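Local coordinates for protein putative NAD(P)H nitroreductase MhqN (Bacillus subtilis, PDB 3BEM) that is a putative FMN-dependent NAD(P)H nitroreductase that forms homodimers and may contribute to the degradation of aromatic compounds, at residues 52-57 with 125-130; 72-75 with 80-83; 162-167 with 200-205. The protein carries 3 engineered substitutions. All coordinates share one frame; numbering follows the deposited sequence.

Contact 1 (52-57 with 125-130). With FMN (flavin mononucleotide), chain E.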
loop_
_atom_site.group_PDB
_atom_site.type_symbol
_atom_site.label_atom_id
_atom_site.label_comp_id
_atom_site.label_asym_id
_atom_site.label_seq_id
_atom_site.Cartn_x
_atom_site.Cartn_y
_atom_site.Cartn_z
ATOM N N SER B 52 -6.795 -5.009 -6.077
ATOM C CA SER B 52 -6.461 -3.932 -7.017
ATOM C C SER B 52 -7.773 -3.427 -7.618
ATOM O O SER B 52 -8.727 -4.168 -7.752
ATOM C CB SER B 52 -5.512 -4.394 -8.136
ATOM O OG SER B 52 -6.106 -5.298 -9.067
ATOM N N ALA B 53 -7.795 -2.131 -7.940
ATOM C CA ALA B 53 -9.005 -1.473 -8.451
ATOM C C ALA B 53 -9.459 -2.208 -9.704
ATOM O O ALA B 53 -8.673 -2.426 -10.593
ATOM C CB ALA B 53 -8.705 -0.041 -8.791
ATOM N N PHE B 54 -10.732 -2.623 -9.722
ATOM C CA PHE B 54 -11.340 -3.310 -10.864
ATOM C C PHE B 54 -10.635 -4.606 -11.238
ATOM O O PHE B 54 -10.784 -5.100 -12.364
ATOM C CB PHE B 54 -11.394 -2.365 -12.101
ATOM C CG PHE B 54 -12.115 -1.056 -11.851
ATOM C CD1 PHE B 54 -13.481 -0.965 -12.004
ATOM C CD2 PHE B 54 -11.411 0.068 -11.456
ATOM C CE1 PHE B 54 -14.117 0.232 -11.765
ATOM C CE2 PHE B 54 -12.046 1.269 -11.201
ATOM C CZ PHE B 54 -13.400 1.343 -11.358
ATOM N N ASN B 55 -9.837 -5.160 -10.311
ATOM C CA ASN B 55 -9.006 -6.336 -10.567
ATOM C C ASN B 55 -8.079 -6.153 -11.763
ATOM O O ASN B 55 -7.796 -7.102 -12.465
ATOM C CB ASN B 55 -9.877 -7.548 -10.745
ATOM C CG ASN B 55 -9.113 -8.847 -10.714
ATOM O OD1 ASN B 55 -8.142 -8.993 -9.966
ATOM N ND2 ASN B 55 -9.556 -9.828 -11.561
ATOM N N LEU B 56 -7.675 -4.904 -12.031
ATOM C CA LEU B 56 -6.800 -4.618 -13.162
ATOM C C LEU B 56 -5.341 -5.030 -12.940
ATOM O O LEU B 56 -4.581 -5.114 -13.904
ATOM C CB LEU B 56 -6.889 -3.151 -13.557
ATOM C CG LEU B 56 -8.206 -2.742 -14.205
ATOM C CD1 LEU B 56 -8.188 -1.264 -14.317
ATOM C CD2 LEU B 56 -8.353 -3.404 -15.589
ATOM N N GLN B 57 -4.950 -5.299 -11.671
ATOM C CA GLN B 57 -3.621 -5.874 -11.413
ATOM C C GLN B 57 -2.505 -4.990 -12.086
ATOM O O GLN B 57 -1.696 -5.437 -12.916
ATOM C CB GLN B 57 -3.621 -7.311 -11.856
ATOM C CG GLN B 57 -4.603 -8.153 -11.090
ATOM C CD GLN B 57 -4.888 -9.480 -11.778
ATOM O OE1 GLN B 57 -4.035 -10.343 -11.766
ATOM N NE2 GLN B 57 -6.077 -9.620 -12.423
ATOM N N GLN B 125 -16.503 -1.788 -20.701
ATOM C CA GLN B 125 -16.790 -0.363 -20.929
ATOM C C GLN B 125 -16.873 0.485 -19.662
ATOM O O GLN B 125 -16.336 1.595 -19.655
ATOM C CB GLN B 125 -18.071 -0.183 -21.801
ATOM C CG GLN B 125 -17.801 -0.540 -23.256
ATOM C CD GLN B 125 -19.054 -0.487 -24.164
ATOM O OE1 GLN B 125 -20.205 -0.537 -23.682
ATOM N NE2 GLN B 125 -18.820 -0.384 -25.490
ATOM N N ASP B 126 -17.484 -0.029 -18.589
ATOM C CA ASP B 126 -17.513 0.643 -17.286
ATOM C C ASP B 126 -16.086 0.925 -16.784
ATOM O O ASP B 126 -15.780 2.054 -16.382
ATOM C CB ASP B 126 -18.243 -0.199 -16.222
ATOM C CG ASP B 126 -19.793 -0.054 -16.262
ATOM O OD1 ASP B 126 -20.334 0.808 -16.996
ATOM O OD2 ASP B 126 -20.464 -0.825 -15.522
ATOM N N THR B 127 -15.217 -0.089 -16.816
ATOM C CA THR B 127 -13.858 0.047 -16.296
ATOM C C THR B 127 -13.031 1.011 -17.135
ATOM O O THR B 127 -12.423 1.930 -16.632
ATOM C CB THR B 127 -13.134 -1.327 -16.205
ATOM O OG1 THR B 127 -13.830 -2.166 -15.272
ATOM C CG2 THR B 127 -11.683 -1.153 -15.725
ATOM N N VAL B 128 -13.053 0.823 -18.442
ATOM C CA VAL B 128 -12.319 1.711 -19.346
ATOM C C VAL B 128 -12.783 3.163 -19.222
ATOM O O VAL B 128 -11.966 4.083 -19.078
ATOM C CB VAL B 128 -12.401 1.172 -20.782
ATOM C CG1 VAL B 128 -11.749 2.109 -21.785
ATOM C CG2 VAL B 128 -11.746 -0.209 -20.802
ATOM N N SER B 129 -14.096 3.376 -19.241
ATOM C CA SER B 129 -14.588 4.718 -19.146
ATOM C C SER B 129 -14.348 5.357 -17.776
ATOM O O SER B 129 -14.152 6.540 -17.721
ATOM C CB SER B 129 -16.069 4.809 -19.553
ATOM O OG SER B 129 -16.895 4.233 -18.575
ATOM N N PHE B 130 -14.354 4.578 -16.700
ATOM C CA PHE B 130 -13.990 5.110 -15.380
ATOM C C PHE B 130 -12.611 5.808 -15.443
ATOM O O PHE B 130 -12.453 6.937 -14.990
ATOM C CB PHE B 130 -13.964 4.007 -14.321
ATOM C CG PHE B 130 -13.922 4.522 -12.915
ATOM C CD1 PHE B 130 -12.718 4.777 -12.289
ATOM C CD2 PHE B 130 -15.093 4.752 -12.210
ATOM C CE1 PHE B 130 -12.658 5.239 -10.994
ATOM C CE2 PHE B 130 -15.048 5.222 -10.910
ATOM C CZ PHE B 130 -13.824 5.487 -10.306
HETATM N N1 FMN E . -14.743 -2.496 -4.894
HETATM C C2 FMN E . -15.998 -1.927 -4.978
HETATM O O2 FMN E . -16.997 -2.644 -4.824
HETATM N N3 FMN E . -16.143 -0.574 -5.246
HETATM C C4 FMN E . -15.042 0.248 -5.448
HETATM O O4 FMN E . -15.247 1.480 -5.491
HETATM C C4A FMN E . -13.752 -0.349 -5.372
HETATM N N5 FMN E . -12.601 0.410 -5.574
HETATM C C5A FMN E . -11.351 -0.179 -5.397
HETATM C C6 FMN E . -10.185 0.596 -5.512
HETATM C C7 FMN E . -8.887 0.041 -5.387
HETATM C C7M FMN E . -7.761 0.937 -4.908
HETATM C C8 FMN E . -8.786 -1.316 -5.104
HETATM C C8M FMN E . -7.585 -1.797 -4.353
HETATM C C9 FMN E . -9.945 -2.100 -4.984
HETATM C C9A FMN E . -11.239 -1.567 -5.124
HETATM N N10 FMN E . -12.383 -2.345 -4.984
HETATM C C10 FMN E . -13.623 -1.726 -5.074
HETATM C "C1'" FMN E . -12.284 -3.863 -4.873
HETATM C "C2'" FMN E . -11.674 -4.553 -6.128
HETATM O "O2'" FMN E . -12.642 -4.702 -7.161
HETATM C "C3'" FMN E . -11.117 -5.931 -5.710
HETATM O "O3'" FMN E . -9.995 -5.687 -4.838
HETATM C "C4'" FMN E . -10.786 -6.886 -6.880
HETATM O "O4'" FMN E . -11.918 -7.164 -7.695
HETATM C "C5'" FMN E . -10.302 -8.284 -6.438
HETATM O "O5'" FMN E . -11.113 -8.922 -5.439
HETATM P P FMN E . -10.332 -9.589 -4.200
HETATM O O1P FMN E . -11.263 -10.162 -3.248
HETATM O O2P FMN E . -9.561 -10.711 -4.682
HETATM O O3P FMN E . -9.599 -8.449 -3.632
#
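Phe-54 leans from the loop 52-57 against Thr-127 and Phe-130 on helix 117-134, beside one of the two FMN sites that the nitroreductase fold builds at its dimer interface. The contact is mostly apolar, with no hydrogen bond from one segment to the other. CZ of the Phe-54 ring lies over one face of the Phe-130 ring, displaced toward its rim and 3.6 Å from Phe-130 CG; the planes meet obliquely at 55°, and the side chains cross at about a right angle. Phe-130 reaches this position with CG anti to its backbone N (chi1 -166°). Thr-127 OG1 approaches the Phe-54 ring obliquely, 3.5 Å from Phe-54 CD1. Leu-56 completes the apolar group tip to tip, with its CD1 3.8 Å from Thr-127 CG2. Threonine suits this place because its methyl faces the leucine while its hydroxyl bonds to Tyr-106 OH, which also bonds to Phe-54 O. With an alanine in place of Phe-54, a gap is likely to open between loop and helix, leaving the covered face of Phe-130 without its partner.

Polar bonds shape the loop itself. Asn-55 N and Leu-56 N bond back to the carbonyls of Ser-52 and Ala-53, and Gln-57 N donates to Ser-52 OG at 2.8 Å, a role for which a short hydroxyl side chain is apt. Asn-55 and Gln-57 turn to the second subunit, where Tyr-207 O and Lys-209 N are among their partners.

At the ring system of the flavin the side chain involved is small: the methyl of Ala-53 fits close to the dimethylbenzene part of the cofactor, whose polar groups are bound largely by the second subunit. Ala-53 CB stands 3.4 Å from FMN C7.

Contact 2 (72-75 with 80-83). With FMN (flavin mononucleotide), chain G.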
loop_
_atom_site.group_PDB
_atom_site.type_symbol
_atom_site.label_atom_id
_atom_site.label_comp_id
_atom_site.label_asym_id
_atom_site.label_seq_id
_atom_site.Cartn_x
_atom_site.Cartn_y
_atom_site.Cartn_z
ATOM N N LYS B 72 25.395 -0.821 -10.661
ATOM C CA LYS B 72 25.021 0.268 -11.566
ATOM C C LYS B 72 23.805 1.070 -11.131
ATOM O O LYS B 72 23.655 2.214 -11.541
ATOM C CB LYS B 72 24.814 -0.241 -12.998
ATOM C CG LYS B 72 26.054 -0.795 -13.679
ATOM C CD LYS B 72 25.678 -1.490 -15.000
ATOM N N LEU B 73 22.940 0.499 -10.283
ATOM C CA LEU B 73 21.803 1.223 -9.764
ATOM C C LEU B 73 22.167 2.125 -8.576
ATOM O O LEU B 73 21.385 2.989 -8.204
ATOM C CB LEU B 73 20.705 0.244 -9.332
ATOM C CG LEU B 73 19.907 -0.407 -10.459
ATOM C CD1 LEU B 73 19.064 -1.538 -9.965
ATOM C CD2 LEU B 73 19.006 0.658 -11.148
ATOM N N LYS B 74 23.342 1.945 -7.989
ATOM C CA LYS B 74 23.707 2.701 -6.776
ATOM C C LYS B 74 23.643 4.202 -6.997
ATOM O O LYS B 74 23.087 4.921 -6.147
ATOM C CB LYS B 74 25.095 2.322 -6.246
ATOM C CG LYS B 74 25.380 2.959 -4.909
ATOM C CD LYS B 74 26.490 2.230 -4.113
ATOM C CE LYS B 74 27.711 3.061 -3.924
ATOM N NZ LYS B 74 27.457 4.184 -2.991
ATOM N N GLN B 75 24.238 4.682 -8.098
ATOM C CA GLN B 75 24.214 6.111 -8.413
ATOM C C GLN B 75 22.792 6.590 -8.615
ATOM O O GLN B 75 22.446 7.669 -8.140
ATOM C CB GLN B 75 25.096 6.462 -9.638
ATOM N N GLN B 80 22.801 5.200 -2.412
ATOM C CA GLN B 80 22.537 4.336 -1.276
ATOM C C GLN B 80 23.160 2.954 -1.460
ATOM O O GLN B 80 22.770 2.150 -2.312
ATOM C CB GLN B 80 21.047 4.229 -1.041
ATOM C CG GLN B 80 20.397 5.560 -0.678
ATOM C CD GLN B 80 18.944 5.369 -0.303
ATOM O OE1 GLN B 80 18.650 4.785 0.740
ATOM N NE2 GLN B 80 18.026 5.801 -1.184
ATOM N N TYR B 81 24.123 2.679 -0.593
ATOM C CA TYR B 81 24.888 1.453 -0.678
ATOM C C TYR B 81 24.084 0.188 -0.461
ATOM O O TYR B 81 24.440 -0.881 -0.988
ATOM C CB TYR B 81 25.994 1.502 0.353
ATOM C CG TYR B 81 26.850 0.271 0.319
ATOM C CD1 TYR B 81 27.718 0.050 -0.731
ATOM C CD2 TYR B 81 26.789 -0.670 1.352
ATOM C CE1 TYR B 81 28.497 -1.105 -0.782
ATOM C CE2 TYR B 81 27.547 -1.818 1.302
ATOM C CZ TYR B 81 28.397 -2.021 0.235
ATOM O OH TYR B 81 29.186 -3.150 0.222
ATOM N N LYS B 82 22.967 0.290 0.249
ATOM C CA LYS B 82 22.114 -0.896 0.426
ATOM C C LYS B 82 21.628 -1.545 -0.898
ATOM O O LYS B 82 21.331 -2.731 -0.907
ATOM C CB LYS B 82 20.963 -0.603 1.423
ATOM C CG LYS B 82 19.924 0.311 0.909
ATOM C CD LYS B 82 18.834 0.624 2.016
ATOM C CE LYS B 82 19.255 1.698 2.922
ATOM N NZ LYS B 82 18.285 1.727 4.002
ATOM N N VAL B 83 21.569 -0.797 -2.004
ATOM C CA VAL B 83 21.278 -1.397 -3.306
ATOM C C VAL B 83 22.342 -2.454 -3.659
ATOM O O VAL B 83 22.014 -3.510 -4.219
ATOM C CB VAL B 83 21.138 -0.331 -4.429
ATOM C CG1 VAL B 83 21.265 -0.941 -5.799
ATOM C CG2 VAL B 83 19.806 0.387 -4.323
HETATM N N1 FMN G . 14.709 4.177 3.706
HETATM C C2 FMN G . 15.933 4.442 3.146
HETATM O O2 FMN G . 16.932 4.114 3.797
HETATM N N3 FMN G . 16.037 5.028 1.911
HETATM C C4 FMN G . 14.922 5.437 1.196
HETATM O O4 FMN G . 15.093 5.844 0.028
HETATM C C4A FMN G . 13.679 5.165 1.762
HETATM N N5 FMN G . 12.515 5.564 1.100
HETATM C C5A FMN G . 11.302 5.180 1.640
HETATM C C6 FMN G . 10.140 5.471 0.904
HETATM C C7 FMN G . 8.895 5.078 1.406
HETATM C C7M FMN G . 7.709 5.129 0.448
HETATM C C8 FMN G . 8.783 4.427 2.627
HETATM C C8M FMN G . 7.508 3.659 2.960
HETATM C C9 FMN G . 9.926 4.183 3.390
HETATM C C9A FMN G . 11.181 4.524 2.885
HETATM N N10 FMN G . 12.354 4.242 3.614
HETATM C C10 FMN G . 13.573 4.528 3.012
HETATM C "C1'" FMN G . 12.242 3.685 4.990
HETATM C "C2'" FMN G . 11.703 4.642 6.057
HETATM O "O2'" FMN G . 12.759 5.497 6.469
HETATM C "C3'" FMN G . 11.203 3.799 7.220
HETATM O "O3'" FMN G . 10.087 3.006 6.732
HETATM C "C4'" FMN G . 10.851 4.599 8.476
HETATM O "O4'" FMN G . 12.027 5.262 8.975
HETATM C "C5'" FMN G . 10.273 3.645 9.558
HETATM O "O5'" FMN G . 11.184 2.578 9.909
HETATM P P FMN G . 10.528 1.164 10.294
HETATM O O1P FMN G . 9.654 1.393 11.485
HETATM O O2P FMN G . 9.800 0.861 9.034
HETATM O O3P FMN G . 11.676 0.232 10.591
#
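Leu-73 and Val-83 form the close-packed side of this contact: Leu-73 CB lies 3.8 Å from Val-83 CG1 in one of the two conformers modelled for the valine. The same methyl also faces the backbone N of Lys-74. Both residues are buried, and a branched side chain on Val-83 is short enough to fit against the helix backbone, with Met-168 of strand 164-168 also touching it.

The other side is looser and nearer solvent. Here the methylenes of Lys-74 run past the turn, CD coming to 3.9 Å from Tyr-81 CA and more distantly to the ring, which it meets obliquely. Bends at chi3 and chi4 fold the lysine chain back, and its NZ bonds to Gly-79 O. A long aliphatic chain with a charged end suits this half-exposed position, while Tyr-81 itself points outward.

The two segments belong to a tight connection between helix 67-76 and the short helix 82-85, in which Val-83 N bonds to Gln-80 O. In the nitroreductase fold of this protein, that turn presents two side chains to the pyrimidine end of FMN. Gln-80, its chain extended beyond CG, pairs with the flavin at two points: FMN N3 donates to Gln-80 OE1 at 2.9 Å, angle 161°, and Gln-80 NE2 donates to FMN O4 at 3.2 Å. An amide is apt because it offers an acceptor and a donor side by side.

Lys-82 NZ adds a bond of 2.8 Å to FMN O2 and also holds Ala-26 O. CG sits between the backbone N and the carbonyl carbon (chi1 71°), and a bend at chi3 follows on the way to O2, where the ammonium would probably favour negative charge on the reduced flavin.

Contact 3 (162-167 with 200-205). With FMN (flavin mononucleotide), chain G.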
loop_
_atom_site.group_PDB
_atom_site.type_symbol
_atom_site.label_atom_id
_atom_site.label_comp_id
_atom_site.label_asym_id
_atom_site.label_seq_id
_atom_site.Cartn_x
_atom_site.Cartn_y
_atom_site.Cartn_z
ATOM N N GLY B 162 10.963 -14.686 6.452
ATOM C CA GLY B 162 12.192 -14.535 7.190
ATOM C C GLY B 162 13.226 -13.606 6.581
ATOM O O GLY B 162 14.393 -13.595 7.038
ATOM N N TRP B 163 12.802 -12.765 5.647
ATOM C CA TRP B 163 13.705 -11.810 5.008
ATOM C C TRP B 163 13.429 -10.384 5.509
ATOM O O TRP B 163 12.291 -10.036 5.894
ATOM C CB TRP B 163 13.521 -11.865 3.498
ATOM C CG TRP B 163 13.977 -13.129 2.879
ATOM C CD1 TRP B 163 13.245 -14.279 2.717
ATOM C CD2 TRP B 163 15.279 -13.407 2.340
ATOM N NE1 TRP B 163 14.007 -15.250 2.120
ATOM C CE2 TRP B 163 15.260 -14.744 1.863
ATOM C CE3 TRP B 163 16.451 -12.658 2.203
ATOM C CZ2 TRP B 163 16.378 -15.343 1.271
ATOM C CZ3 TRP B 163 17.547 -13.247 1.619
ATOM C CH2 TRP B 163 17.513 -14.582 1.161
ATOM N N ASP B 164 14.443 -9.537 5.417
ATOM C CA ASP B 164 14.301 -8.103 5.688
ATOM C C ASP B 164 14.159 -7.315 4.392
ATOM O O ASP B 164 14.690 -7.693 3.365
ATOM C CB ASP B 164 15.506 -7.608 6.471
ATOM C CG ASP B 164 15.642 -8.352 7.773
ATOM O OD1 ASP B 164 14.644 -8.354 8.572
ATOM O OD2 ASP B 164 16.675 -8.990 7.979
ATOM N N THR B 165 13.444 -6.200 4.452
ATOM C CA THR B 165 13.283 -5.313 3.274
ATOM C C THR B 165 13.438 -3.869 3.711
ATOM O O THR B 165 13.439 -3.577 4.915
ATOM C CB THR B 165 11.935 -5.466 2.523
ATOM O OG1 THR B 165 10.846 -5.142 3.417
ATOM C CG2 THR B 165 11.752 -6.853 1.921
ATOM N N CYS B 166 13.724 -3.001 2.740
ATOM C CA CYS B 166 13.685 -1.544 2.936
ATOM C C CYS B 166 12.976 -0.967 1.731
ATOM O O CYS B 166 13.479 -1.093 0.629
ATOM C CB CYS B 166 15.067 -0.971 3.099
ATOM S SG CYS B 166 14.909 0.771 3.618
ATOM N N PRO B 167 11.813 -0.341 1.910
ATOM C CA PRO B 167 11.159 0.414 0.849
ATOM C C PRO B 167 11.926 1.692 0.659
ATOM O O PRO B 167 12.480 2.234 1.629
ATOM C CB PRO B 167 9.785 0.676 1.396
ATOM C CG PRO B 167 9.983 0.722 2.861
ATOM C CD PRO B 167 11.116 -0.192 3.207
ATOM N N GLU B 200 21.592 -7.347 15.688
ATOM C CA GLU B 200 22.301 -6.764 16.812
ATOM C C GLU B 200 22.641 -5.292 16.539
ATOM O O GLU B 200 22.746 -4.497 17.464
ATOM C CB GLU B 200 23.570 -7.579 17.133
ATOM N N SER B 201 22.788 -4.926 15.274
ATOM C CA SER B 201 23.205 -3.567 14.919
ATOM C C SER B 201 22.039 -2.572 14.603
ATOM O O SER B 201 22.299 -1.409 14.270
ATOM C CB SER B 201 24.184 -3.639 13.735
ATOM N N ARG B 202 20.781 -3.028 14.701
ATOM C CA ARG B 202 19.609 -2.163 14.473
ATOM C C ARG B 202 19.384 -1.086 15.519
ATOM O O ARG B 202 19.322 -1.383 16.711
ATOM C CB ARG B 202 18.336 -2.983 14.521
ATOM C CG ARG B 202 17.947 -3.609 13.265
ATOM C CD ARG B 202 16.646 -4.320 13.495
ATOM N NE ARG B 202 16.324 -5.185 12.381
ATOM C CZ ARG B 202 15.438 -6.167 12.449
ATOM N NH1 ARG B 202 14.789 -6.405 13.585
ATOM N NH2 ARG B 202 15.202 -6.906 11.370
ATOM N N ARG B 203 19.162 0.141 15.059
ATOM C CA ARG B 203 18.611 1.191 15.914
ATOM C C ARG B 203 17.143 0.889 16.225
ATOM O O ARG B 203 16.447 0.239 15.429
ATOM C CB ARG B 203 18.726 2.568 15.252
ATOM N N PRO B 204 16.662 1.337 17.393
ATOM C CA PRO B 204 15.246 1.212 17.728
ATOM C C PRO B 204 14.342 1.903 16.720
ATOM O O PRO B 204 14.740 2.856 16.029
ATOM C CB PRO B 204 15.118 1.939 19.074
ATOM C CG PRO B 204 16.460 1.961 19.622
ATOM C CD PRO B 204 17.421 1.983 18.476
ATOM N N ARG B 205 13.127 1.416 16.676
ATOM C CA ARG B 205 12.126 1.929 15.766
ATOM C C ARG B 205 11.915 3.424 15.983
ATOM O O ARG B 205 11.840 3.879 17.111
ATOM C CB ARG B 205 10.808 1.195 16.000
ATOM C CG ARG B 205 9.991 1.206 14.769
ATOM C CD ARG B 205 8.638 0.634 14.959
ATOM N NE ARG B 205 8.554 -0.820 14.929
ATOM C CZ ARG B 205 8.477 -1.573 13.836
ATOM N NH1 ARG B 205 8.657 -1.071 12.619
ATOM N NH2 ARG B 205 8.331 -2.886 13.978
HETATM N N1 FMN G . 14.709 4.177 3.706
HETATM C C2 FMN G . 15.933 4.442 3.146
HETATM O O2 FMN G . 16.932 4.114 3.797
HETATM N N3 FMN G . 16.037 5.028 1.911
HETATM C C4 FMN G . 14.922 5.437 1.196
HETATM O O4 FMN G . 15.093 5.844 0.028
HETATM C C4A FMN G . 13.679 5.165 1.762
HETATM N N5 FMN G . 12.515 5.564 1.100
HETATM C C5A FMN G . 11.302 5.180 1.640
HETATM C C6 FMN G . 10.140 5.471 0.904
HETATM C C7 FMN G . 8.895 5.078 1.406
HETATM C C7M FMN G . 7.709 5.129 0.448
HETATM C C8 FMN G . 8.783 4.427 2.627
HETATM C C8M FMN G . 7.508 3.659 2.960
HETATM C C9 FMN G . 9.926 4.183 3.390
HETATM C C9A FMN G . 11.181 4.524 2.885
HETATM N N10 FMN G . 12.354 4.242 3.614
HETATM C C10 FMN G . 13.573 4.528 3.012
HETATM C "C1'" FMN G . 12.242 3.685 4.990
HETATM C "C2'" FMN G . 11.703 4.642 6.057
HETATM O "O2'" FMN G . 12.759 5.497 6.469
HETATM C "C3'" FMN G . 11.203 3.799 7.220
HETATM O "O3'" FMN G . 10.087 3.006 6.732
HETATM C "C4'" FMN G . 10.851 4.599 8.476
HETATM O "O4'" FMN G . 12.027 5.262 8.975
HETATM C "C5'" FMN G . 10.273 3.645 9.558
HETATM O "O5'" FMN G . 11.184 2.578 9.909
HETATM P P FMN G . 10.528 1.164 10.294
HETATM O O1P FMN G . 9.654 1.393 11.485
HETATM O O2P FMN G . 9.800 0.861 9.034
HETATM O O3P FMN G . 11.676 0.232 10.591
#
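Near the FMN pocket, Asp-164 on strand 164-168 and Arg-202 in the loop 200-205 meet in a surface salt bridge. Asp-164 OD1 lies 3.2 Å from Arg-202 NH2, at the edge of the guanidinium and near its plane, but carboxylate and guanidinium planes stand 83° apart, so the groups are not paired side by side. Arg-202 is extended from CG to NE, a length that lets a long residue bridge backbones whose nearest CA atoms, those of Asp-164 and Arg-202, are 11.9 Å apart.

Glu-197 is the stronger partner of both: its OE1 makes a salt bridge to Arg-202 NE, and its backbone N donates to Asp-164 OD2. The arginine therefore lies between two acidic groups, each using a different nitrogen, and its positive charge is probably stabilised there.

Further along each segment the cofactor is touched directly. Cys-166 SG approaches one face of the flavin at 3.4 Å from FMN N1. Pro-167 lies over that same face farther along the ring system, its CG 3.5 Å from FMN C9; a compact, apolar ring is well suited to such cover. Arg-205 reaches the other end of FMN: NH1 donates to phosphate O1P at 2.9 Å, angle 151°, with the phosphate oxygen at the guanidinium edge. A bend at chi3 (-81°) turns that edge toward the phosphate, and NH2 bonds to Arg-23 O, a second hold that limits rotation of the guanidinium.

The strand itself follows helix 136-161, closed off by Gly-162 in a Schellman motif. There phi is positive, a conformation that glycine accepts readily. Such a combination of a strand under the isoalloxazine and an arginine at the phosphate fits the FMN site of the nitroreductase fold.

In the fold
From the N terminus, the chain leaves helix 37-47, enters loop 52-57 and meets it again at helix 117-134, where contact 1 closes a long loop containing the first two strands of the sheet. Contact 2 is nested within that loop, joining helix 67-76 to helix 82-85 across a short turn. Contact 3 opens after contact 1 has closed, linking strand 164-168, outermost of the sheet within this chain, to the loop beyond strand 186-195. Contacts 2 and 3 touch, Lys-82 NZ lying 3.5 Å from Cys-166 SG, and share one FMN. Contact 1, its centre about 36 Å from either of theirs, lies beside the other cofactor of the dimer.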